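Local coordinates for protein regulator of polyketide synthase expression (Bifidobacterium adolescentis, PDB 3ONQ) that is of unknown function but carries a PucR-type C-terminal helix-turn-helix domain and probably regulates expression of polyketide synthase genes, at residues W50-P63 with T93-P107. Numbering follows the deposited sequence.
Sequences WQGDFNCFAIGGVP and TFLLALACQMGAVTP
Strands 55-61 and 94-100 run antiparallel, their axes approaching to 4.7 Å, with F57 and A99, I59 and A97, and G61 and L95 as hydrogen-bonded pairs; beyond the F57-A99 pair, Q101 N donates to N55 O over 2.6 Å from above the carbonyl plane. The F57 ring is sandwiched between A99 and P107. With CG set between its backbone N and carbonyl carbon (chi1 59°), the ring swings over the partner strand, where A99 CB lies over one face and P107 CA over the centre of the opposite face, 3.8 Å from the centroid. V105 CG1 touches the far end of the ring, 3.7 Å from F57 CZ. These are neighbouring inner strands of a mixed five-stranded sheet in the alpha-beta-alpha sandwich, order 86-91, 94-100, 55-61, 124-131, 160-161. Helix 107-114 packs on the face bearing F57 and I59, so the F57 ring ties the sheet to the start of that helix. Replacing F57 by an alanine would take away the ring between A99 and P107 and is likely to open a gap beneath the helix start. On the face bearing C56, A58 and C100, the W50 indole reaches back across the partner strand: C100 CB sits over its six-membered ring in a CH-pi contact, 3.4 Å from W50 CZ3, while L98 O meets the ring edge and L98 CD2 packs on CH2. Around N55 and Q101, water 1 links N55 N to Q101 O, and water 2 accepts from Q101 NE2 at 3.2 Å and donates to N55 OD1 and to Q101 O.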
ATOM      1  N   TRP B  50      -0.723 -22.623  -1.635  1.00 32.75           N
ATOM      2  CA  TRP B  50      -0.444 -21.783  -0.486  1.00 36.16           C
ATOM      3  C   TRP B  50      -1.706 -21.080  -0.004  1.00 43.42           C
ATOM      4  O   TRP B  50      -2.051 -19.985  -0.473  1.00 48.32           O
ATOM      5  CB  TRP B  50       0.616 -20.756  -0.828  1.00 24.48           C
ATOM      6  CG  TRP B  50       1.909 -21.337  -1.237  1.00 33.52           C
ATOM      7  CD1 TRP B  50       2.162 -22.100  -2.341  1.00 28.64           C
ATOM      8  CD2 TRP B  50       3.165 -21.159  -0.573  1.00 27.55           C
ATOM      9  NE1 TRP B  50       3.493 -22.432  -2.390  1.00 31.87           N
ATOM     10  CE2 TRP B  50       4.134 -21.857  -1.318  1.00 27.88           C
ATOM     11  CE3 TRP B  50       3.560 -20.470   0.576  1.00 29.73           C
ATOM     12  CZ2 TRP B  50       5.478 -21.889  -0.954  1.00 30.73           C
ATOM     13  CZ3 TRP B  50       4.908 -20.510   0.947  1.00 31.41           C
ATOM     14  CH2 TRP B  50       5.842 -21.218   0.186  1.00 30.05           C
ATOM     15  N   GLN B  51      -2.372 -21.701   0.956  1.00 47.27           N
ATOM     16  CA  GLN B  51      -3.659 -21.222   1.441  1.00 55.26           C
ATOM     17  C   GLN B  51      -3.555 -20.140   2.514  1.00 51.61           C
ATOM     18  O   GLN B  51      -2.768 -20.242   3.458  1.00 49.77           O
ATOM     19  CB  GLN B  51      -4.482 -22.394   1.982  1.00 64.27           C
ATOM     20  CG  GLN B  51      -5.920 -22.035   2.315  1.00 74.87           C
ATOM     21  CD  GLN B  51      -6.464 -22.847   3.476  1.00 83.86           C
ATOM     22  OE1 GLN B  51      -5.708 -23.526   4.174  1.00 88.59           O
ATOM     23  NE2 GLN B  51      -7.778 -22.780   3.694  1.00 80.40           N
ATOM     24  N   GLY B  52      -4.366 -19.101   2.355  1.00 46.93           N
ATOM     25  CA  GLY B  52      -4.606 -18.135   3.414  1.00 44.67           C
ATOM     26  C   GLY B  52      -3.380 -17.393   3.889  1.00 52.47           C
ATOM     27  O   GLY B  52      -2.497 -17.068   3.100  1.00 56.24           O
ATOM     28  N   ASP B  53      -3.323 -17.123   5.188  1.00 45.53           N
ATOM     29  CA  ASP B  53      -2.290 -16.248   5.725  1.00 50.65           C
ATOM     30  C   ASP B  53      -1.078 -17.039   6.218  1.00 39.73           C
ATOM     31  O   ASP B  53      -0.804 -17.100   7.415  1.00 37.75           O
ATOM     32  CB  ASP B  53      -2.859 -15.379   6.847  1.00 57.29           C
ATOM     33  CG  ASP B  53      -1.907 -14.279   7.259  1.00 67.99           C
ATOM     34  OD1 ASP B  53      -0.977 -13.980   6.474  1.00 69.44           O
ATOM     35  OD2 ASP B  53      -2.085 -13.713   8.358  1.00 73.48           O
ATOM     36  N   PHE B  54      -0.362 -17.637   5.275  1.00 34.34           N
ATOM     37  CA  PHE B  54       0.678 -18.606   5.573  1.00 33.29           C
ATOM     38  C   PHE B  54       1.933 -17.949   6.132  1.00 34.59           C
ATOM     39  O   PHE B  54       2.133 -16.740   6.001  1.00 35.24           O
ATOM     40  CB  PHE B  54       1.021 -19.396   4.307  1.00 38.53           C
ATOM     41  CG  PHE B  54       1.378 -18.524   3.124  1.00 35.53           C
ATOM     42  CD1 PHE B  54       2.656 -18.008   2.992  1.00 26.28           C
ATOM     43  CD2 PHE B  54       0.437 -18.233   2.141  1.00 34.84           C
ATOM     44  CE1 PHE B  54       2.998 -17.205   1.915  1.00 21.39           C
ATOM     45  CE2 PHE B  54       0.774 -17.427   1.044  1.00 27.95           C
ATOM     46  CZ  PHE B  54       2.061 -16.913   0.940  1.00 26.16           C
ATOM     47  N   ASN B  55       2.768 -18.752   6.775  1.00 32.51           N
ATOM     48  CA  ASN B  55       4.109 -18.312   7.140  1.00 27.85           C
ATOM     49  C   ASN B  55       5.124 -18.926   6.190  1.00 31.63           C
ATOM     50  O   ASN B  55       4.943 -20.044   5.719  1.00 30.05           O
ATOM     51  CB  ASN B  55       4.437 -18.688   8.583  1.00 30.89           C
ATOM     52  CG  ASN B  55       3.569 -17.955   9.577  1.00 39.91           C
ATOM     53  OD1 ASN B  55       2.998 -18.558  10.492  1.00 44.27           O
ATOM     54  ND2 ASN B  55       3.448 -16.644   9.393  1.00 32.13           N
ATOM     55  N   CYS B  56       6.188 -18.191   5.897  1.00 27.89           N
ATOM     56  CA  CYS B  56       7.160 -18.666   4.934  1.00 24.62           C
ATOM     57  C   CYS B  56       8.516 -18.059   5.252  1.00 28.19           C
ATOM     58  O   CYS B  56       8.601 -17.106   6.033  1.00 25.39           O
ATOM     59  CB  CYS B  56       6.727 -18.269   3.513  1.00 24.09           C
ATOM     60  SG  CYS B  56       6.688 -16.453   3.223  1.00 30.12           S
ATOM     61  N   PHE B  57       9.563 -18.607   4.635  1.00 27.07           N
ATOM     62  CA  PHE B  57      10.904 -18.048   4.723  1.00 25.28           C
ATOM     63  C   PHE B  57      11.643 -18.499   3.482  1.00 29.90           C
ATOM     64  O   PHE B  57      11.185 -19.402   2.775  1.00 25.88           O
ATOM     65  CB  PHE B  57      11.637 -18.525   5.987  1.00 22.24           C
ATOM     66  CG  PHE B  57      11.773 -20.023   6.082  1.00 26.25           C
ATOM     67  CD1 PHE B  57      12.841 -20.677   5.484  1.00 25.80           C
ATOM     68  CD2 PHE B  57      10.840 -20.775   6.777  1.00 26.80           C
ATOM     69  CE1 PHE B  57      12.967 -22.058   5.569  1.00 25.46           C
ATOM     70  CE2 PHE B  57      10.961 -22.155   6.870  1.00 31.66           C
ATOM     71  CZ  PHE B  57      12.024 -22.803   6.257  1.00 21.87           C
ATOM     72  N   ALA B  58      12.787 -17.882   3.221  1.00 21.71           N
ATOM     73  CA  ALA B  58      13.523 -18.180   2.007  1.00 20.73           C
ATOM     74  C   ALA B  58      14.971 -18.546   2.308  1.00 21.85           C
ATOM     75  O   ALA B  58      15.559 -18.072   3.285  1.00 24.46           O
ATOM     76  CB  ALA B  58      13.455 -16.984   1.045  1.00 18.81           C
ATOM     77  N   ILE B  59      15.532 -19.399   1.461  1.00 22.54           N
ATOM     78  CA  ILE B  59      16.938 -19.755   1.527  1.00 23.96           C
ATOM     79  C   ILE B  59      17.471 -19.585   0.124  1.00 29.34           C
ATOM     80  O   ILE B  59      16.782 -19.934  -0.847  1.00 24.75           O
ATOM     81  CB  ILE B  59      17.131 -21.225   1.936  1.00 28.79           C
ATOM     82  CG1 ILE B  59      16.514 -21.484   3.305  1.00 32.67           C
ATOM     83  CG2 ILE B  59      18.612 -21.577   1.967  1.00 25.21           C
ATOM     84  CD1 ILE B  59      16.586 -22.960   3.745  1.00 36.32           C
ATOM     85  N   GLY B  60      18.680 -19.045  -0.002  1.00 23.31           N
ATOM     86  CA  GLY B  60      19.258 -18.830  -1.314  1.00 19.92           C
ATOM     87  C   GLY B  60      20.768 -18.950  -1.279  1.00 27.46           C
ATOM     88  O   GLY B  60      21.400 -18.667  -0.260  1.00 25.10           O
ATOM     89  N   GLY B  61      21.341 -19.379  -2.400  1.00 24.23           N
ATOM     90  CA  GLY B  61      22.779 -19.483  -2.555  1.00 24.29           C
ATOM     91  C   GLY B  61      23.068 -20.085  -3.915  1.00 33.34           C
ATOM     92  O   GLY B  61      22.201 -20.094  -4.785  1.00 28.56           O
ATOM     93  N   VAL B  62      24.281 -20.592  -4.102  1.00 28.91           N
ATOM     94  CA  VAL B  62      24.659 -21.176  -5.382  1.00 31.05           C
ATOM     95  C   VAL B  62      24.663 -22.694  -5.262  1.00 29.92           C
ATOM     96  O   VAL B  62      25.242 -23.229  -4.328  1.00 33.44           O
ATOM     97  CB  VAL B  62      26.055 -20.701  -5.800  1.00 25.51           C
ATOM     98  CG1 VAL B  62      26.488 -21.367  -7.112  1.00 33.79           C
ATOM     99  CG2 VAL B  62      26.093 -19.174  -5.905  1.00 25.71           C
ATOM    100  N   PRO B  63      24.027 -23.395  -6.215  1.00 31.97           N
ATOM    101  CA  PRO B  63      23.936 -24.856  -6.078  1.00 38.86           C
ATOM    102  C   PRO B  63      25.301 -25.530  -5.993  1.00 43.37           C
ATOM    103  O   PRO B  63      26.258 -25.067  -6.598  1.00 42.32           O
ATOM    104  CB  PRO B  63      23.167 -25.306  -7.332  1.00 35.31           C
ATOM    105  CG  PRO B  63      23.029 -24.088  -8.197  1.00 41.75           C
ATOM    106  CD  PRO B  63      23.237 -22.880  -7.345  1.00 37.01           C
ATOM    107  N   THR B  93      23.260 -16.700 -11.084  1.00 31.98           N
ATOM    108  CA  THR B  93      23.846 -17.960 -10.648  1.00 33.87           C
ATOM    109  C   THR B  93      23.167 -18.526  -9.392  1.00 32.71           C
ATOM    110  O   THR B  93      23.470 -19.650  -8.972  1.00 32.27           O
ATOM    111  CB  THR B  93      25.313 -17.755 -10.287  1.00 34.74           C
ATOM    112  OG1 THR B  93      25.391 -16.738  -9.281  1.00 37.49           O
ATOM    113  CG2 THR B  93      26.107 -17.314 -11.505  1.00 39.30           C
ATOM    114  N   PHE B  94      22.268 -17.753  -8.782  1.00 27.24           N
ATOM    115  CA  PHE B  94      21.657 -18.154  -7.507  1.00 25.76           C
ATOM    116  C   PHE B  94      20.397 -19.005  -7.682  1.00 29.69           C
ATOM    117  O   PHE B  94      19.621 -18.791  -8.607  1.00 31.11           O
ATOM    118  CB  PHE B  94      21.285 -16.926  -6.679  1.00 26.48           C
ATOM    119  CG  PHE B  94      22.417 -15.977  -6.462  1.00 30.91           C
ATOM    120  CD1 PHE B  94      23.598 -16.410  -5.889  1.00 34.43           C
ATOM    121  CD2 PHE B  94      22.293 -14.645  -6.813  1.00 33.25           C
ATOM    122  CE1 PHE B  94      24.639 -15.532  -5.688  1.00 35.22           C
ATOM    123  CE2 PHE B  94      23.332 -13.767  -6.611  1.00 32.46           C
ATOM    124  CZ  PHE B  94      24.503 -14.213  -6.054  1.00 26.74           C
ATOM    125  N   LEU B  95      20.205 -19.960  -6.777  1.00 29.80           N
ATOM    126  CA  LEU B  95      18.926 -20.650  -6.633  1.00 28.62           C
ATOM    127  C   LEU B  95      18.275 -20.135  -5.356  1.00 29.55           C
ATOM    128  O   LEU B  95      18.909 -20.115  -4.302  1.00 29.36           O
ATOM    129  CB  LEU B  95      19.130 -22.165  -6.551  1.00 26.75           C
ATOM    130  CG  LEU B  95      17.876 -23.037  -6.431  1.00 33.55           C
ATOM    131  CD1 LEU B  95      18.079 -24.361  -7.123  1.00 37.92           C
ATOM    132  CD2 LEU B  95      17.478 -23.256  -4.959  1.00 34.62           C
ATOM    133  N   LEU B  96      17.023 -19.694  -5.454  1.00 23.96           N
ATOM    134  CA  LEU B  96      16.277 -19.228  -4.286  1.00 24.83           C
ATOM    135  C   LEU B  96      15.096 -20.153  -4.059  1.00 26.70           C
ATOM    136  O   LEU B  96      14.431 -20.558  -5.009  1.00 25.64           O
ATOM    137  CB  LEU B  96      15.771 -17.792  -4.470  1.00 26.76           C
ATOM    138  CG  LEU B  96      16.722 -16.624  -4.204  1.00 30.30           C
ATOM    139  CD1 LEU B  96      18.006 -16.786  -4.965  1.00 26.83           C
ATOM    140  CD2 LEU B  96      16.052 -15.293  -4.550  1.00 33.94           C
ATOM    141  N   ALA B  97      14.846 -20.482  -2.797  1.00 20.78           N
ATOM    142  CA  ALA B  97      13.747 -21.352  -2.426  1.00 25.76           C
ATOM    143  C   ALA B  97      12.931 -20.689  -1.333  1.00 27.72           C
ATOM    144  O   ALA B  97      13.470 -20.292  -0.293  1.00 25.91           O
ATOM    145  CB  ALA B  97      14.272 -22.697  -1.938  1.00 22.90           C
ATOM    146  N   LEU B  98      11.629 -20.589  -1.576  1.00 23.67           N
ATOM    147  CA  LEU B  98      10.689 -20.054  -0.617  1.00 26.19           C
ATOM    148  C   LEU B  98       9.899 -21.222  -0.041  1.00 29.82           C
ATOM    149  O   LEU B  98       9.116 -21.853  -0.751  1.00 26.84           O
ATOM    150  CB  LEU B  98       9.734 -19.098  -1.317  1.00 23.38           C
ATOM    151  CG  LEU B  98       8.625 -18.517  -0.440  1.00 29.50           C
ATOM    152  CD1 LEU B  98       9.183 -17.407   0.444  1.00 23.69           C
ATOM    153  CD2 LEU B  98       7.495 -18.001  -1.311  1.00 34.17           C
ATOM    154  N   ALA B  99      10.101 -21.512   1.241  1.00 22.64           N
ATOM    155  CA  ALA B  99       9.413 -22.637   1.873  1.00 25.70           C
ATOM    156  C   ALA B  99       8.210 -22.180   2.685  1.00 30.25           C
ATOM    157  O   ALA B  99       8.244 -21.150   3.366  1.00 30.27           O
ATOM    158  CB  ALA B  99      10.375 -23.429   2.760  1.00 25.64           C
ATOM    159  N   CYS B 100       7.140 -22.956   2.619  1.00 24.27           N
ATOM    160  CA  CYS B 100       6.001 -22.683   3.471  1.00 24.92           C
ATOM    161  C   CYS B 100       6.316 -23.221   4.864  1.00 28.30           C
ATOM    162  O   CYS B 100       6.736 -24.371   5.019  1.00 29.59           O
ATOM    163  CB  CYS B 100       4.723 -23.334   2.919  1.00 27.89           C
ATOM    164  SG  CYS B 100       3.305 -23.058   3.999  1.00 38.27           S
ATOM    165  N   GLN B 101       6.151 -22.391   5.879  1.00 29.70           N
ATOM    166  CA  GLN B 101       6.480 -22.848   7.216  1.00 32.60           C
ATOM    167  C   GLN B 101       5.294 -23.576   7.819  1.00 37.24           C
ATOM    168  O   GLN B 101       4.301 -22.963   8.201  1.00 46.53           O
ATOM    169  CB  GLN B 101       6.933 -21.709   8.122  1.00 35.92           C
ATOM    170  CG  GLN B 101       7.108 -22.168   9.569  1.00 40.51           C
ATOM    171  CD  GLN B 101       7.584 -21.070  10.481  1.00 41.22           C
ATOM    172  OE1 GLN B 101       8.775 -20.753  10.522  1.00 43.12           O
ATOM    173  NE2 GLN B 101       6.658 -20.481  11.229  1.00 36.25           N
HETATM  174  N   MSE B 102       5.411 -24.894   7.876  1.00 38.35           N
HETATM  175  CA  MSE B 102       4.369 -25.761   8.400  1.00 40.59           C
HETATM  176  C   MSE B 102       5.035 -27.065   8.820  1.00 41.76           C
HETATM  177  O   MSE B 102       6.144 -27.366   8.366  1.00 38.08           O
HETATM  178  CB  MSE B 102       3.336 -26.049   7.313  1.00 32.89           C
HETATM  179  CG  MSE B 102       3.953 -26.663   6.071  1.00 40.39           C
HETATM  180 SE   MSE B 102       2.698 -27.061   4.620  0.69 46.70          SE
HETATM  181  CE  MSE B 102       1.772 -28.585   5.424  1.00 57.54           C
ATOM    182  N   GLY B 103       4.357 -27.840   9.668  1.00 39.44           N
ATOM    183  CA  GLY B 103       4.912 -29.085  10.167  1.00 37.27           C
ATOM    184  C   GLY B 103       6.237 -28.791  10.842  1.00 35.97           C
ATOM    185  O   GLY B 103       6.320 -27.880  11.669  1.00 31.85           O
ATOM    186  N   ALA B 104       7.284 -29.524  10.468  1.00 38.08           N
ATOM    187  CA  ALA B 104       8.609 -29.284  11.047  1.00 34.60           C
ATOM    188  C   ALA B 104       9.493 -28.401  10.176  1.00 36.24           C
ATOM    189  O   ALA B 104      10.686 -28.257  10.454  1.00 38.19           O
ATOM    190  CB  ALA B 104       9.317 -30.603  11.343  1.00 37.84           C
ATOM    191  N   VAL B 105       8.926 -27.819   9.122  1.00 30.49           N
ATOM    192  CA  VAL B 105       9.696 -26.927   8.259  1.00 25.79           C
ATOM    193  C   VAL B 105       9.858 -25.571   8.932  1.00 29.17           C
ATOM    194  O   VAL B 105       8.989 -24.708   8.824  1.00 43.27           O
ATOM    195  CB  VAL B 105       9.030 -26.720   6.894  1.00 28.48           C
ATOM    196  CG1 VAL B 105       9.928 -25.847   6.004  1.00 31.82           C
ATOM    197  CG2 VAL B 105       8.744 -28.060   6.232  1.00 26.87           C
ATOM    198  N   THR B 106      10.954 -25.404   9.660  1.00 28.13           N
ATOM    199  CA  THR B 106      11.295 -24.131  10.278  1.00 26.50           C
ATOM    200  C   THR B 106      12.658 -23.680   9.742  1.00 30.62           C
ATOM    201  O   THR B 106      13.398 -24.488   9.180  1.00 28.84           O
ATOM    202  CB  THR B 106      11.298 -24.246  11.804  1.00 34.69           C
ATOM    203  OG1 THR B 106      12.257 -25.230  12.215  1.00 35.13           O
ATOM    204  CG2 THR B 106       9.905 -24.649  12.289  1.00 26.39           C
ATOM    205  N   PRO B 107      12.986 -22.386   9.894  1.00 31.85           N
ATOM    206  CA  PRO B 107      14.132 -21.826   9.170  1.00 32.21           C
ATOM    207  C   PRO B 107      15.478 -22.501   9.450  1.00 30.02           C
ATOM    208  O   PRO B 107      16.108 -22.957   8.500  1.00 29.50           O
ATOM    209  CB  PRO B 107      14.151 -20.363   9.623  1.00 33.67           C
ATOM    210  CG  PRO B 107      12.721 -20.080   9.989  1.00 31.68           C
ATOM    211  CD  PRO B 107      12.257 -21.349  10.643  1.00 34.52           C
TER
HETATM  212  O   HOH W   1       2.122 -21.398   7.206  1.00 43.92           O
HETATM  213  O   HOH W   2       3.713 -21.558  10.885  1.00 47.65           O